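Local coordinates for kelch domain-containing protein (Colletotrichum graminicola M1.001, PDB 5C86) that probably oxidises alcohols at a mononuclear copper site, as a fungal member of the galactose oxidase and glyoxal oxidase (AA5) family, at residues G244-I256 against V268-F280. Sequence-based numbering, arbitrary orientation. Where two conformers were deposited one is given.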
loop_
_atom_site.group_PDB
_atom_site.type_symbol
_atom_site.label_atom_id
_atom_site.label_comp_id
_atom_site.label_asym_id
_atom_site.label_seq_id
_atom_site.Cartn_x
_atom_site.Cartn_y
_atom_site.Cartn_z
ATOM N N GLY A 244 -8.802 17.188 -10.091
ATOM C CA GLY A 244 -9.979 16.834 -9.371
ATOM C C GLY A 244 -10.189 15.350 -9.363
ATOM O O GLY A 244 -9.585 14.650 -10.158
ATOM N N TYR A 245 -11.098 14.913 -8.524
ATOM C CA TYR A 245 -11.437 13.469 -8.445
ATOM C C TYR A 245 -11.868 12.919 -9.785
ATOM O O TYR A 245 -11.521 11.802 -10.180
ATOM C CB TYR A 245 -12.480 13.229 -7.349
ATOM C CG TYR A 245 -12.464 11.872 -6.706
ATOM C CD1 TYR A 245 -12.937 10.721 -7.349
ATOM C CD2 TYR A 245 -11.976 11.717 -5.453
ATOM C CE1 TYR A 245 -12.836 9.476 -6.721
ATOM C CE2 TYR A 245 -11.904 10.524 -4.810
ATOM C CZ TYR A 245 -12.315 9.380 -5.431
ATOM O OH TYR A 245 -12.255 8.154 -4.836
ATOM N N THR A 246 -12.656 13.720 -10.518
ATOM C CA THR A 246 -13.096 13.375 -11.852
ATOM C C THR A 246 -13.099 14.615 -12.692
ATOM O O THR A 246 -13.007 15.761 -12.210
ATOM C CB THR A 246 -14.539 12.798 -11.889
ATOM O OG1 THR A 246 -15.454 13.797 -11.426
ATOM C CG2 THR A 246 -14.666 11.562 -11.067
ATOM N N GLY A 247 -13.197 14.362 -13.952
ATOM C CA GLY A 247 -13.435 15.435 -14.920
ATOM C C GLY A 247 -12.232 16.049 -15.600
ATOM O O GLY A 247 -12.393 16.835 -16.551
ATOM N N TYR A 248 -11.042 15.717 -15.160
ATOM C CA TYR A 248 -9.818 16.215 -15.761
ATOM C C TYR A 248 -8.994 15.094 -16.321
ATOM O O TYR A 248 -9.120 13.950 -15.931
ATOM C CB TYR A 248 -8.981 16.865 -14.677
ATOM C CG TYR A 248 -9.594 18.101 -14.091
ATOM C CD1 TYR A 248 -9.380 19.335 -14.708
ATOM C CD2 TYR A 248 -10.416 18.036 -13.022
ATOM C CE1 TYR A 248 -9.957 20.486 -14.185
ATOM C CE2 TYR A 248 -10.983 19.175 -12.471
ATOM C CZ TYR A 248 -10.765 20.375 -13.090
ATOM O OH TYR A 248 -11.334 21.490 -12.556
ATOM N N ASP A 249 -8.037 15.469 -17.164
ATOM C CA ASP A 249 -7.036 14.493 -17.665
ATOM C C ASP A 249 -6.034 14.296 -16.547
ATOM O O ASP A 249 -5.599 15.275 -15.947
ATOM C CB ASP A 249 -6.295 14.966 -18.913
ATOM C CG ASP A 249 -7.153 14.839 -20.158
ATOM O OD1 ASP A 249 -7.763 13.760 -20.398
ATOM O OD2 ASP A 249 -7.180 15.788 -20.919
ATOM N N SER A 250 -5.717 13.043 -16.251
ATOM C CA SER A 250 -4.645 12.763 -15.299
ATOM C C SER A 250 -3.328 13.204 -15.946
ATOM O O SER A 250 -3.212 13.484 -17.137
ATOM C CB SER A 250 -4.623 11.292 -15.013
ATOM O OG SER A 250 -4.377 10.505 -16.170
ATOM N N THR A 251 -2.299 13.215 -15.130
ATOM C CA THR A 251 -0.941 13.513 -15.620
ATOM C C THR A 251 -0.013 12.320 -15.597
ATOM O O THR A 251 -0.341 11.258 -15.047
ATOM C CB THR A 251 -0.253 14.598 -14.789
ATOM O OG1 THR A 251 0.283 14.043 -13.569
ATOM C CG2 THR A 251 -1.133 15.742 -14.523
ATOM N N SER A 252 1.163 12.522 -16.192
ATOM C CA SER A 252 2.221 11.589 -16.175
ATOM C C SER A 252 3.380 12.192 -15.364
ATOM O O SER A 252 4.534 11.771 -15.542
ATOM C CB SER A 252 2.669 11.176 -17.596
ATOM O OG SER A 252 2.954 12.358 -18.376
ATOM N N ASN A 253 3.091 13.149 -14.498
ATOM C CA ASN A 253 4.140 13.797 -13.723
ATOM C C ASN A 253 4.710 12.831 -12.698
ATOM O O ASN A 253 4.013 12.053 -12.056
ATOM C CB ASN A 253 3.640 15.036 -13.000
ATOM C CG ASN A 253 3.241 16.167 -13.930
ATOM O OD1 ASN A 253 3.548 16.186 -15.114
ATOM N ND2 ASN A 253 2.608 17.116 -13.376
ATOM N N ALA A 254 6.022 12.891 -12.502
ATOM C CA ALA A 254 6.813 11.919 -11.694
ATOM C C ALA A 254 7.775 12.782 -10.822
ATOM O O ALA A 254 8.502 13.626 -11.354
ATOM C CB ALA A 254 7.514 10.976 -12.533
ATOM N N HIS A 255 7.813 12.513 -9.538
ATOM C CA HIS A 255 8.665 13.246 -8.572
ATOM C C HIS A 255 9.265 12.280 -7.577
ATOM O O HIS A 255 8.700 11.199 -7.294
ATOM C CB HIS A 255 7.945 14.314 -7.781
ATOM C CG HIS A 255 7.419 15.419 -8.612
ATOM N ND1 HIS A 255 6.233 15.343 -9.332
ATOM C CD2 HIS A 255 7.958 16.637 -8.898
ATOM C CE1 HIS A 255 6.055 16.488 -9.996
ATOM N NE2 HIS A 255 7.088 17.287 -9.748
ATOM N N ILE A 256 10.472 12.602 -7.090
ATOM C CA ILE A 256 11.029 11.976 -5.907
ATOM C C ILE A 256 11.130 13.004 -4.803
ATOM O O ILE A 256 11.728 14.054 -5.018
ATOM C CB ILE A 256 12.420 11.338 -6.187
ATOM C CG1 ILE A 256 12.337 10.103 -7.083
ATOM C CG2 ILE A 256 13.155 11.065 -4.850
ATOM C CD1 ILE A 256 13.692 9.660 -7.645
ATOM N N VAL A 268 12.118 18.197 -3.305
ATOM C CA VAL A 268 11.380 17.616 -4.437
ATOM C C VAL A 268 12.176 17.677 -5.714
ATOM O O VAL A 268 12.612 18.769 -6.131
ATOM C CB VAL A 268 10.018 18.334 -4.628
ATOM C CG1 VAL A 268 9.174 17.730 -5.750
ATOM C CG2 VAL A 268 9.245 18.373 -3.321
ATOM N N GLN A 269 12.337 16.545 -6.343
ATOM C CA GLN A 269 12.994 16.429 -7.633
ATOM C C GLN A 269 12.026 15.960 -8.725
ATOM O O GLN A 269 11.428 14.915 -8.621
ATOM C CB GLN A 269 14.149 15.383 -7.547
ATOM C CG GLN A 269 14.944 15.243 -8.826
ATOM C CD GLN A 269 15.580 16.579 -9.150
ATOM O OE1 GLN A 269 16.304 17.140 -8.299
ATOM N NE2 GLN A 269 15.244 17.145 -10.318
ATOM N N LYS A 270 11.825 16.766 -9.719
ATOM C CA LYS A 270 11.086 16.352 -10.914
ATOM C C LYS A 270 11.828 15.448 -11.810
ATOM O O LYS A 270 13.014 15.639 -12.141
ATOM C CB LYS A 270 10.617 17.592 -11.648
ATOM C CG LYS A 270 9.669 17.342 -12.824
ATOM C CD LYS A 270 9.089 18.658 -13.333
ATOM C CE LYS A 270 8.111 18.422 -14.489
ATOM N NZ LYS A 270 6.837 17.585 -14.324
ATOM N N LEU A 271 11.196 14.367 -12.297
ATOM C CA LEU A 271 11.764 13.454 -13.179
ATOM C C LEU A 271 11.107 13.685 -14.563
ATOM O O LEU A 271 10.097 14.428 -14.670
ATOM C CB LEU A 271 11.399 12.018 -12.781
ATOM C CG LEU A 271 11.728 11.700 -11.285
ATOM C CD1 LEU A 271 10.834 10.644 -10.684
ATOM C CD2 LEU A 271 13.186 11.300 -11.325
ATOM N N ALA A 272 11.656 13.052 -15.582
ATOM C CA ALA A 272 11.021 12.995 -16.880
ATOM C C ALA A 272 9.647 12.346 -16.659
ATOM O O ALA A 272 9.511 11.407 -15.835
ATOM C CB ALA A 272 11.830 12.217 -17.877
ATOM N N ASN A 273 8.641 12.837 -17.355
ATOM C CA ASN A 273 7.330 12.221 -17.227
ATOM C C ASN A 273 7.338 10.798 -17.673
ATOM O O ASN A 273 8.100 10.372 -18.562
ATOM C CB ASN A 273 6.322 12.976 -18.080
ATOM C CG ASN A 273 5.842 14.242 -17.418
ATOM O OD1 ASN A 273 6.595 15.002 -16.812
ATOM N ND2 ASN A 273 4.507 14.440 -17.442
ATOM N N GLY A 274 6.423 9.981 -17.143
ATOM C CA GLY A 274 6.243 8.660 -17.626
ATOM C C GLY A 274 5.521 8.724 -19.018
ATOM O O GLY A 274 5.101 9.781 -19.458
ATOM N N LYS A 275 5.501 7.602 -19.723
ATOM C CA LYS A 275 4.893 7.591 -21.018
ATOM C C LYS A 275 3.377 7.678 -20.952
ATOM O O LYS A 275 2.740 8.188 -21.878
ATOM C CB LYS A 275 5.263 6.349 -21.709
ATOM C CG LYS A 275 4.783 6.250 -23.120
ATOM C CD LYS A 275 5.287 4.944 -23.768
ATOM C CE LYS A 275 5.118 4.874 -25.293
ATOM N NZ LYS A 275 4.107 5.791 -25.834
ATOM N N TYR A 276 2.766 7.227 -19.865
ATOM C CA TYR A 276 1.310 7.122 -19.796
ATOM C C TYR A 276 0.770 7.900 -18.635
ATOM O O TYR A 276 1.128 7.605 -17.467
ATOM C CB TYR A 276 0.948 5.654 -19.707
ATOM C CG TYR A 276 1.424 4.828 -20.858
ATOM C CD1 TYR A 276 0.866 5.000 -22.143
ATOM C CD2 TYR A 276 2.417 3.852 -20.700
ATOM C CE1 TYR A 276 1.327 4.257 -23.200
ATOM C CE2 TYR A 276 2.857 3.121 -21.748
ATOM C CZ TYR A 276 2.297 3.324 -22.989
ATOM O OH TYR A 276 2.774 2.573 -24.072
ATOM N N ASN A 277 -0.082 8.868 -18.893
ATOM C CA ASN A 277 -0.767 9.608 -17.809
ATOM C C ASN A 277 -1.821 8.722 -17.134
ATOM O O ASN A 277 -2.504 7.925 -17.796
ATOM C CB ASN A 277 -1.366 10.884 -18.274
ATOM C CG ASN A 277 -2.312 10.725 -19.471
ATOM O OD1 ASN A 277 -2.060 9.966 -20.400
ATOM N ND2 ASN A 277 -3.414 11.481 -19.427
ATOM N N ARG A 278 -1.807 8.711 -15.804
ATOM C CA ARG A 278 -2.668 7.799 -15.039
ATOM C C ARG A 278 -3.348 8.428 -13.879
ATOM O O ARG A 278 -2.690 9.053 -13.001
ATOM C CB ARG A 278 -1.852 6.647 -14.437
ATOM C CG ARG A 278 -1.087 5.821 -15.482
ATOM C CD ARG A 278 -0.190 4.782 -14.802
ATOM N NE ARG A 278 0.866 4.280 -15.675
ATOM C CZ ARG A 278 0.784 3.237 -16.486
ATOM N NH1 ARG A 278 -0.303 2.510 -16.523
ATOM N NH2 ARG A 278 1.820 2.916 -17.250
ATOM N N GLY A 279 -4.670 8.221 -13.780
ATOM C CA GLY A 279 -5.473 8.440 -12.581
ATOM C C GLY A 279 -6.135 7.123 -12.206
ATOM O O GLY A 279 -6.597 6.364 -13.080
ATOM N N PHE A 280 -6.094 6.824 -10.918
ATOM C CA PHE A 280 -6.630 5.530 -10.389
ATOM C C PHE A 280 -5.705 4.342 -10.641
ATOM O O PHE A 280 -6.121 3.183 -10.485
ATOM C CB PHE A 280 -8.091 5.178 -10.840
ATOM C CG PHE A 280 -9.072 6.312 -10.716
ATOM C CD1 PHE A 280 -9.221 7.055 -9.552
ATOM C CD2 PHE A 280 -9.844 6.690 -11.827
ATOM C CE1 PHE A 280 -10.096 8.132 -9.485
ATOM C CE2 PHE A 280 -10.728 7.775 -11.731
ATOM C CZ PHE A 280 -10.803 8.509 -10.575
HETATM O O HOH W 1 -5.051 12.475 -21.752
HETATM O O HOH W 2 7.470 14.819 -14.212
#
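I256 and Q269 form an antiparallel hydrogen-bonded pair: I256 N donates to Q269 O and Q269 N to I256 O, both at 2.9 Å. H255 and K270 follow as a non-hydrogen-bonded pair, and L271 N donates to A254 O. These are the third and fourth strands, 254-258 and 267-270, of one four-stranded propeller blade. Further along, both segments run as loops, joined by G274 N to S252 O and R278 N to T251 O.

Two asparagines reach across. N273 ND2 uses its two hydrogens on S252 OG (2.8 Å) and N253 OD1 (3.1 Å), the latter on a lone pair. N253 ND2 bonds D218 OD1. N277 ND2 reaches S250 O (3.0 Å) from above the carbonyl plane, while S250 OG bonds M297 O. A water accepts from A254 N and K270 NZ, with L271 O and N273 OD1 as competing acceptors.

Apolar contacts flank the strands. L271 CD1 lies 3.8 Å from A254 CB and also touches I256 CG1. H255 CG stands anti to the carbonyl carbon (chi1 -64°), which carries the ring toward 268-270; its CD2 meets V268 CG1 at 3.5 Å.

At the far end, Y245 O, without a polar partner, faces the edge of the F280 ring, CZ at 3.4 Å. Y245 OH bonds Y334 and H178. The Y245 side chain lies beside Y120 and H423, which bind copper in the metal-bound protein; this model holds none. Backbone bonds and two asparagine amides together carry the hairpin pairing into the loops that approach the copper site.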